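Local coordinates for protein 2,3-dihydroxybenzoate-AMP ligase (Bacillus subtilis, PDB 1MDB) that is a ligase of the AMP-binding (ANL) superfamily, built of a large N-terminal and a small C-terminal domain, at residues M232-N235 with Y236-S239; D205-I208 with Y209-R213; K86-F89 with E90-A94. One frame throughout, in Å; residues are numbered along the deposited sequence.

Interaction 1. Residues M232-N235 with Y236-S239; sequences MAHN and YPLS. With DBH (2,3-dihydroxy-benzoic acid), chain E; AMP (adenosine monophosphate), chain D.
Tyr236 meets His234 through CB, which sits 3.4 Å from CD2 of His234, at the edge of the imidazole and in its plane. Beyond CB the phenol turns away from 232-235, because CG stands opposite the backbone N (chi1 175°). One face of the ring lies against 2,3-dihydroxy-benzoic acid, with C12 of the ligand 3.4 Å from Tyr236 CG, over the rim. The far end of the phenol is fixed by a hydrogen bond from OH to the carbonyl of Leu278.

Pro237 has no N-H to give, which costs nothing in the first turn of a helix. Its CD packs 3.6 Å from CD2 of His234, so the same ring edge is hemmed by two consecutive residues, while its CG rests near CA of Met232.

Leu238 N makes a weak bond of 3.0 Å to O of His234, the N-cap residue, and a longer, also weak one to O of Asn235. The CB and CD1 of Leu238 lie against the carbonyl oxygen of Met232.

Ser239 closes the turn by gripping the carbonyl oxygen of Asn235 twice: OG donates at 2.8 Å to Asn235 O, and the backbone N at 2.9 Å to the same atom, from opposite faces of the carbonyl plane.

This short helical turn probably helps to hold the backbone from which the ligand-facing groups spring. Asn235 ND2 reaches O3 of 2,3-dihydroxy-benzoic acid at 3.1 Å and 162°, with a weaker bond to O6, while its OD1 is bonded to the hydroxyl of Tyr207. His234 NE2 makes only a weak bond, 3.4 Å, to O3P of adenosine monophosphate. One compact turn thus brings an amide, an imidazole and an aromatic face to two ligands, with directional bonding strongest at the amide.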
loop_
_atom_site.group_PDB
_atom_site.type_symbol
_atom_site.label_atom_id
_atom_site.label_comp_id
_atom_site.label_asym_id
_atom_site.label_seq_id
_atom_site.Cartn_x
_atom_site.Cartn_y
_atom_site.Cartn_z
ATOM N N MET A 232 -3.716 -5.150 -5.335
ATOM C CA MET A 232 -3.083 -4.097 -6.137
ATOM C C MET A 232 -3.624 -2.674 -6.137
ATOM O O MET A 232 -2.956 -1.773 -6.647
ATOM C CB MET A 232 -2.914 -4.581 -7.586
ATOM C CG MET A 232 -4.207 -4.716 -8.369
ATOM S SD MET A 232 -3.930 -5.676 -9.878
ATOM C CE MET A 232 -5.573 -5.554 -10.674
ATOM N N ALA A 233 -4.813 -2.455 -5.587
ATOM C CA ALA A 233 -5.360 -1.097 -5.526
ATOM C C ALA A 233 -4.693 -0.287 -4.404
ATOM O O ALA A 233 -4.873 0.927 -4.324
ATOM C CB ALA A 233 -6.872 -1.138 -5.308
ATOM N N HIS A 234 -3.946 -0.955 -3.529
ATOM C CA HIS A 234 -3.238 -0.262 -2.436
ATOM C C HIS A 234 -2.043 0.471 -3.055
ATOM O O HIS A 234 -1.407 -0.047 -3.969
ATOM C CB HIS A 234 -2.739 -1.259 -1.387
ATOM C CG HIS A 234 -2.014 -0.619 -0.239
ATOM N ND1 HIS A 234 -2.664 -0.122 0.874
ATOM C CD2 HIS A 234 -0.701 -0.344 -0.061
ATOM C CE1 HIS A 234 -1.780 0.433 1.686
ATOM N NE2 HIS A 234 -0.582 0.311 1.142
ATOM N N ASN A 235 -1.730 1.657 -2.547
ATOM C CA ASN A 235 -0.640 2.480 -3.094
ATOM C C ASN A 235 0.681 1.752 -3.376
ATOM O O ASN A 235 1.335 2.016 -4.383
ATOM C CB ASN A 235 -0.373 3.679 -2.172
ATOM C CG ASN A 235 0.331 4.838 -2.892
ATOM O OD1 ASN A 235 -0.188 5.385 -3.868
ATOM N ND2 ASN A 235 1.510 5.219 -2.399
ATOM N N TYR A 236 1.061 0.848 -2.482
ATOM C CA TYR A 236 2.303 0.088 -2.585
ATOM C C TYR A 236 2.310 -0.819 -3.837
ATOM O O TYR A 236 3.130 -0.623 -4.746
ATOM C CB TYR A 236 2.484 -0.700 -1.270
ATOM C CG TYR A 236 3.653 -1.662 -1.162
ATOM C CD1 TYR A 236 3.617 -2.689 -0.220
ATOM C CD2 TYR A 236 4.786 -1.554 -1.978
ATOM C CE1 TYR A 236 4.661 -3.590 -0.081
ATOM C CE2 TYR A 236 5.853 -2.466 -1.849
ATOM C CZ TYR A 236 5.773 -3.480 -0.894
ATOM O OH TYR A 236 6.778 -4.404 -0.737
ATOM N N PRO A 237 1.396 -1.802 -3.915
ATOM C CA PRO A 237 1.388 -2.669 -5.103
ATOM C C PRO A 237 0.820 -2.008 -6.371
ATOM O O PRO A 237 0.782 -2.622 -7.443
ATOM C CB PRO A 237 0.569 -3.874 -4.645
ATOM C CG PRO A 237 -0.412 -3.247 -3.678
ATOM C CD PRO A 237 0.485 -2.322 -2.881
ATOM N N LEU A 238 0.379 -0.759 -6.258
ATOM C CA LEU A 238 -0.145 -0.048 -7.418
ATOM C C LEU A 238 0.879 0.889 -8.042
ATOM O O LEU A 238 0.861 1.096 -9.256
ATOM C CB LEU A 238 -1.367 0.804 -7.045
ATOM C CG LEU A 238 -2.047 1.583 -8.188
ATOM C CD1 LEU A 238 -2.898 0.608 -9.015
ATOM C CD2 LEU A 238 -2.951 2.686 -7.632
ATOM N N SER A 239 1.770 1.446 -7.220
ATOM C CA SER A 239 2.721 2.442 -7.719
ATOM C C SER A 239 4.156 2.473 -7.179
ATOM O O SER A 239 4.925 3.362 -7.561
ATOM C CB SER A 239 2.128 3.827 -7.480
ATOM O OG SER A 239 2.158 4.121 -6.090
HETATM C C21 DBH E . 2.031 2.018 2.636
HETATM O O9 DBH E . 2.034 1.300 3.767
HETATM C C18 DBH E . 3.077 1.886 1.590
HETATM C C15 DBH E . 4.106 0.908 1.735
HETATM C C12 DBH E . 5.118 0.783 0.760
HETATM C C3 DBH E . 3.070 2.746 0.446
HETATM O O3 DBH E . 2.080 3.728 0.243
HETATM C C6 DBH E . 4.084 2.618 -0.523
HETATM C C9 DBH E . 5.106 1.649 -0.375
HETATM O O6 DBH E . 4.087 3.447 -1.621
HETATM P P AMP D . -0.019 3.336 3.502
HETATM O O1P AMP D . -0.598 4.581 2.885
HETATM O O2P AMP D . -1.025 2.287 3.838
HETATM O O3P AMP D . 1.125 2.781 2.694
HETATM O "O5'" AMP D . 0.571 3.722 4.998
HETATM C "C5'" AMP D . 1.821 4.446 5.184
HETATM C "C4'" AMP D . 2.337 4.223 6.611
HETATM O "O4'" AMP D . 2.635 2.842 6.687
HETATM C "C3'" AMP D . 3.641 4.889 6.941
HETATM O "O3'" AMP D . 3.461 6.240 7.359
HETATM C "C2'" AMP D . 4.214 3.974 8.016
HETATM O "O2'" AMP D . 3.721 4.323 9.328
HETATM C "C1'" AMP D . 3.752 2.622 7.534
HETATM N N9 AMP D . 5.056 1.930 6.714
HETATM C C8 AMP D . 5.047 1.642 5.391
HETATM N N7 AMP D . 6.184 1.069 5.005
HETATM C C5 AMP D . 6.901 1.007 6.113
HETATM C C6 AMP D . 8.178 0.467 6.223
HETATM N N6 AMP D . 8.829 -0.071 5.192
HETATM N N1 AMP D . 8.740 0.505 7.477
HETATM C C2 AMP D . 8.105 1.038 8.560
HETATM N N3 AMP D . 6.872 1.552 8.448
HETATM C C4 AMP D . 6.243 1.545 7.220
#

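Interaction 2. Residues D205-I208 with Y209-R213; sequences DDYI and YSLKR
Tyr207 carries the hydroxyl of Ser210 over one face of its ring: OG stands 4.0 Å from CD1, near the rim and not over the centre. Close by, Leu211 comes up obliquely, its CD1 at 4.4 Å from CD2 of Tyr207, a loose apolar contact. The bond from CA to CB of Tyr207 points away from 209-213, and its OH is bonded to Asn235.

The stronger link between Tyr207 and Ser210 is polar. Ser210 OG gives a hydrogen bond of 2.7 Å to the carbonyl oxygen of Tyr207, arriving in the carbonyl plane on a lone pair. That is possible because chi1 of Ser210 (85°) swings OG back over its own backbone, between N and the carbonyl carbon. The same oxygen also accepts the backbone N-H of Leu211 at 3.0 Å, so two donors share Tyr207 O. CB and CG of Leu211 lie against the carbonyl oxygens of Ile208 and Tyr207.

Ordinary helical bonds carry the rest: Tyr209 N to Asp205 O, Ser210 N to Asp206 O, and Lys212 N to Ile208 O at 2.9 Å. Asp206 sends its carboxylate to Thr203 and to Arg202, and Tyr209 its hydroxyl to Ser358, while Phe27 packs on Tyr207, Ile208 and Leu211.

A serine hydroxyl returning to the carbonyl three residues back, beside the regular i to i+4 bond, is a familiar feature of alpha-helices. Here it belongs to helix 204-218, whose Tyr207 side chain, about 7 Å from 2,3-dihydroxy-benzoic acid, is second-shell to the pocket: its OH bonds OD1 of Asn235, whose ND2 bonds the ligand.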
loop_
_atom_site.group_PDB
_atom_site.type_symbol
_atom_site.label_atom_id
_atom_site.label_comp_id
_atom_site.label_asym_id
_atom_site.label_seq_id
_atom_site.Cartn_x
_atom_site.Cartn_y
_atom_site.Cartn_z
ATOM N N ASP A 205 -0.152 14.501 -12.985
ATOM C CA ASP A 205 1.242 14.938 -12.919
ATOM C C ASP A 205 2.017 14.441 -11.704
ATOM O O ASP A 205 3.102 13.874 -11.846
ATOM C CB ASP A 205 1.341 16.470 -12.954
ATOM C CG ASP A 205 1.361 17.021 -14.365
ATOM O OD1 ASP A 205 2.087 16.452 -15.211
ATOM O OD2 ASP A 205 0.664 18.024 -14.625
ATOM N N ASP A 206 1.483 14.651 -10.504
ATOM C CA ASP A 206 2.233 14.224 -9.333
ATOM C C ASP A 206 2.315 12.704 -9.201
ATOM O O ASP A 206 3.333 12.190 -8.767
ATOM C CB ASP A 206 1.682 14.874 -8.045
ATOM C CG ASP A 206 0.502 14.120 -7.446
ATOM O OD1 ASP A 206 -0.658 14.561 -7.617
ATOM O OD2 ASP A 206 0.742 13.081 -6.798
ATOM N N TYR A 207 1.279 11.974 -9.615
ATOM C CA TYR A 207 1.338 10.512 -9.489
ATOM C C TYR A 207 2.252 9.898 -10.543
ATOM O O TYR A 207 3.078 9.041 -10.237
ATOM C CB TYR A 207 -0.047 9.877 -9.607
ATOM C CG TYR A 207 -0.172 8.561 -8.846
ATOM C CD1 TYR A 207 -0.046 8.529 -7.458
ATOM C CD2 TYR A 207 -0.430 7.364 -9.506
ATOM C CE1 TYR A 207 -0.179 7.342 -6.745
ATOM C CE2 TYR A 207 -0.567 6.161 -8.798
ATOM C CZ TYR A 207 -0.440 6.161 -7.418
ATOM O OH TYR A 207 -0.574 4.994 -6.697
ATOM N N ILE A 208 2.105 10.327 -11.791
ATOM C CA ILE A 208 2.947 9.783 -12.840
ATOM C C ILE A 208 4.428 10.048 -12.512
ATOM O O ILE A 208 5.299 9.230 -12.809
ATOM C CB ILE A 208 2.524 10.351 -14.220
ATOM C CG1 ILE A 208 1.084 9.891 -14.515
ATOM C CG2 ILE A 208 3.475 9.853 -15.309
ATOM C CD1 ILE A 208 0.469 10.450 -15.781
ATOM N N TYR A 209 4.717 11.174 -11.866
ATOM C CA TYR A 209 6.100 11.446 -11.474
ATOM C C TYR A 209 6.550 10.371 -10.479
ATOM O O TYR A 209 7.654 9.824 -10.598
ATOM C CB TYR A 209 6.243 12.818 -10.816
ATOM C CG TYR A 209 7.636 13.055 -10.282
ATOM C CD1 TYR A 209 8.740 13.045 -11.139
ATOM C CD2 TYR A 209 7.862 13.249 -8.915
ATOM C CE1 TYR A 209 10.033 13.217 -10.651
ATOM C CE2 TYR A 209 9.158 13.425 -8.414
ATOM C CZ TYR A 209 10.237 13.406 -9.290
ATOM O OH TYR A 209 11.521 13.564 -8.812
ATOM N N SER A 210 5.702 10.065 -9.495
ATOM C CA SER A 210 6.045 9.034 -8.511
ATOM C C SER A 210 6.307 7.700 -9.220
ATOM O O SER A 210 7.153 6.917 -8.785
ATOM C CB SER A 210 4.921 8.858 -7.481
ATOM O OG SER A 210 3.923 7.962 -7.946
ATOM N N LEU A 211 5.577 7.439 -10.308
ATOM C CA LEU A 211 5.767 6.206 -11.071
ATOM C C LEU A 211 7.116 6.214 -11.820
ATOM O O LEU A 211 7.832 5.208 -11.845
ATOM C CB LEU A 211 4.615 6.020 -12.072
ATOM C CG LEU A 211 3.206 5.818 -11.494
ATOM C CD1 LEU A 211 2.183 5.748 -12.628
ATOM C CD2 LEU A 211 3.167 4.533 -10.663
ATOM N N LYS A 212 7.462 7.351 -12.419
ATOM C CA LYS A 212 8.717 7.476 -13.156
ATOM C C LYS A 212 9.923 7.296 -12.246
ATOM O O LYS A 212 10.905 6.666 -12.629
ATOM C CB LYS A 212 8.816 8.844 -13.839
ATOM C CG LYS A 212 9.874 8.886 -14.943
ATOM C CD LYS A 212 10.214 10.309 -15.375
ATOM C CE LYS A 212 11.088 10.996 -14.341
ATOM N NZ LYS A 212 11.484 12.378 -14.751
ATOM N N ARG A 213 9.865 7.859 -11.045
ATOM C CA ARG A 213 10.981 7.719 -10.117
ATOM C C ARG A 213 11.085 6.281 -9.613
ATOM O O ARG A 213 12.184 5.738 -9.505
ATOM C CB ARG A 213 10.825 8.684 -8.943
ATOM C CG ARG A 213 11.418 10.065 -9.180
ATOM C CD ARG A 213 12.912 10.112 -8.828
ATOM N NE ARG A 213 13.772 9.508 -9.842
ATOM C CZ ARG A 213 14.973 8.995 -9.589
ATOM N NH1 ARG A 213 15.453 9.008 -8.353
ATOM N NH2 ARG A 213 15.699 8.471 -10.570
#

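Interaction 3. Residues K86-F89 with E90-A94; sequences KEFF and EVIFA
Val91 N bonds to Glu87 O at 2.8 Å, nearly along the C=O axis, and begins a run of alpha-helical bonds. Ile92 N to Phe88 O follows at 3.0 Å, then Phe93 N to Phe89 O, longer at 3.3 Å and with the donor tilted from the carbonyl plane. Together they tie 87-89 to 91-93 within helix 86-98, the helix of the beta-alpha-beta unit between strands 77-80 and 101-104.

On one side of this helix Ile92 covers Phe88. Its CG2 methyl lies over the centre of the ring, 4.1 Å from the centroid of Phe88 and 12° off the ring normal, a well-centred CH-pi contact. The other branch ends in CD1, 4.1 Å from CE2 of Phe88, so the isoleucine touches the ring with both arms. With CG opposite the backbone N (chi1 178°), the phenylalanine ring is carried outward beside its own carbonyl, and Ile92, one turn on, reaches over its face. Phe93 turns a ring edge to the backbone instead, with CD1 at 3.3 Å from the carbonyl oxygen of Phe89, near the ring plane.

Glu87 and Glu90 run side by side in the same direction. CG of Glu87 packs near OE2 of Glu90, and the two OE2 atoms, one from Glu87 and one from Glu90, are 4.3 Å apart, with the carboxylate planes turned by 69°.

Like charges at that spacing would probably repel each other if both groups are ionised. Glu90 OE1 has a salt bridge to Arg59 and a hydrogen bond to His170, which probably offsets the negative charge on Glu90. Glu87 is partly exposed, so solvent may help screen the pair, while between the side chains of Phe88 and Ile92 the contact is apolar, CH-pi and methyl to ring.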
loop_
_atom_site.group_PDB
_atom_site.type_symbol
_atom_site.label_atom_id
_atom_site.label_comp_id
_atom_site.label_asym_id
_atom_site.label_seq_id
_atom_site.Cartn_x
_atom_site.Cartn_y
_atom_site.Cartn_z
ATOM N N LYS A 86 -8.009 -8.528 -14.526
ATOM C CA LYS A 86 -7.764 -7.675 -15.681
ATOM C C LYS A 86 -8.694 -6.470 -15.752
ATOM O O LYS A 86 -8.277 -5.382 -16.124
ATOM C CB LYS A 86 -7.904 -8.487 -16.973
ATOM C CG LYS A 86 -6.913 -9.632 -17.115
ATOM C CD LYS A 86 -6.868 -10.157 -18.552
ATOM C CE LYS A 86 -8.225 -10.676 -19.016
ATOM N NZ LYS A 86 -8.694 -11.794 -18.174
ATOM N N GLU A 87 -9.957 -6.676 -15.403
ATOM C CA GLU A 87 -10.947 -5.608 -15.443
ATOM C C GLU A 87 -10.480 -4.334 -14.744
ATOM O O GLU A 87 -10.706 -3.230 -15.240
ATOM C CB GLU A 87 -12.259 -6.094 -14.827
ATOM C CG GLU A 87 -13.035 -7.068 -15.691
ATOM C CD GLU A 87 -12.271 -8.348 -15.999
ATOM O OE1 GLU A 87 -11.618 -8.903 -15.089
ATOM O OE2 GLU A 87 -12.341 -8.810 -17.156
ATOM N N PHE A 88 -9.821 -4.480 -13.598
ATOM C CA PHE A 88 -9.322 -3.322 -12.861
ATOM C C PHE A 88 -8.686 -2.316 -13.808
ATOM O O PHE A 88 -8.996 -1.125 -13.777
ATOM C CB PHE A 88 -8.280 -3.768 -11.832
ATOM C CG PHE A 88 -7.658 -2.640 -11.054
ATOM C CD1 PHE A 88 -8.312 -2.088 -9.953
ATOM C CD2 PHE A 88 -6.393 -2.161 -11.393
ATOM C CE1 PHE A 88 -7.707 -1.073 -9.192
ATOM C CE2 PHE A 88 -5.774 -1.147 -10.643
ATOM C CZ PHE A 88 -6.433 -0.605 -9.538
ATOM N N PHE A 89 -7.797 -2.808 -14.665
ATOM C CA PHE A 89 -7.078 -1.945 -15.593
ATOM C C PHE A 89 -7.902 -1.230 -16.656
ATOM O O PHE A 89 -7.656 -0.056 -16.943
ATOM C CB PHE A 89 -5.929 -2.724 -16.247
ATOM C CG PHE A 89 -4.886 -3.173 -15.270
ATOM C CD1 PHE A 89 -4.937 -4.445 -14.713
ATOM C CD2 PHE A 89 -3.877 -2.302 -14.868
ATOM C CE1 PHE A 89 -3.993 -4.849 -13.766
ATOM C CE2 PHE A 89 -2.929 -2.689 -13.926
ATOM C CZ PHE A 89 -2.987 -3.967 -13.372
ATOM N N GLU A 90 -8.861 -1.918 -17.261
ATOM C CA GLU A 90 -9.669 -1.258 -18.267
ATOM C C GLU A 90 -10.599 -0.286 -17.546
ATOM O O GLU A 90 -10.939 0.776 -18.070
ATOM C CB GLU A 90 -10.472 -2.278 -19.094
ATOM C CG GLU A 90 -11.618 -2.984 -18.383
ATOM C CD GLU A 90 -12.370 -3.926 -19.325
ATOM O OE1 GLU A 90 -12.320 -3.699 -20.552
ATOM O OE2 GLU A 90 -13.018 -4.876 -18.847
ATOM N N VAL A 91 -10.983 -0.642 -16.327
ATOM C CA VAL A 91 -11.872 0.208 -15.545
ATOM C C VAL A 91 -11.233 1.535 -15.166
ATOM O O VAL A 91 -11.847 2.586 -15.366
ATOM C CB VAL A 91 -12.366 -0.512 -14.257
ATOM C CG1 VAL A 91 -12.873 0.508 -13.230
ATOM C CG2 VAL A 91 -13.495 -1.479 -14.615
ATOM N N ILE A 92 -10.009 1.515 -14.637
ATOM C CA ILE A 92 -9.399 2.783 -14.244
ATOM C C ILE A 92 -8.971 3.683 -15.416
ATOM O O ILE A 92 -9.185 4.885 -15.367
ATOM C CB ILE A 92 -8.181 2.599 -13.277
ATOM C CG1 ILE A 92 -6.985 1.993 -14.011
ATOM C CG2 ILE A 92 -8.584 1.742 -12.087
ATOM C CD1 ILE A 92 -5.716 2.032 -13.173
ATOM N N PHE A 93 -8.373 3.118 -16.464
ATOM C CA PHE A 93 -7.952 3.949 -17.585
ATOM C C PHE A 93 -9.151 4.524 -18.349
ATOM O O PHE A 93 -9.044 5.576 -18.977
ATOM C CB PHE A 93 -6.999 3.175 -18.523
ATOM C CG PHE A 93 -5.572 3.138 -18.029
ATOM C CD1 PHE A 93 -5.119 2.091 -17.236
ATOM C CD2 PHE A 93 -4.710 4.199 -18.286
ATOM C CE1 PHE A 93 -3.830 2.104 -16.701
ATOM C CE2 PHE A 93 -3.422 4.225 -17.756
ATOM C CZ PHE A 93 -2.981 3.178 -16.963
ATOM N N ALA A 94 -10.284 3.835 -18.294
ATOM C CA ALA A 94 -11.498 4.319 -18.940
ATOM C C ALA A 94 -11.980 5.513 -18.114
ATOM O O ALA A 94 -12.379 6.549 -18.657
ATOM C CB ALA A 94 -12.566 3.232 -18.951
#

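Overall arrangement
All three interactions are local turns, largely buried, within the large AMP-binding domain, and they differ mainly in distance from the ligands. Interaction 1 is the most central and alone touches both bound molecules. Interaction 2 joins it by polar contacts, Tyr207 OH lying 2.9 Å from both Asn235 OD1 and Ser239 OG, probable hydrogen bonds, and by packing of Leu211 on Ser239. On another side interaction 3 meets it through Met232, whose CE sits 3.4 Å from Phe88 CB. Interactions 2 and 3 do not touch, their nearest atoms being about 7 Å apart, yet both pack on helix 242-248. Polar groups dominate toward the pocket, whereas 86-94 meets interaction 1 with aromatic surface, with its acidic pair, Glu87 and Glu90, away from that interface.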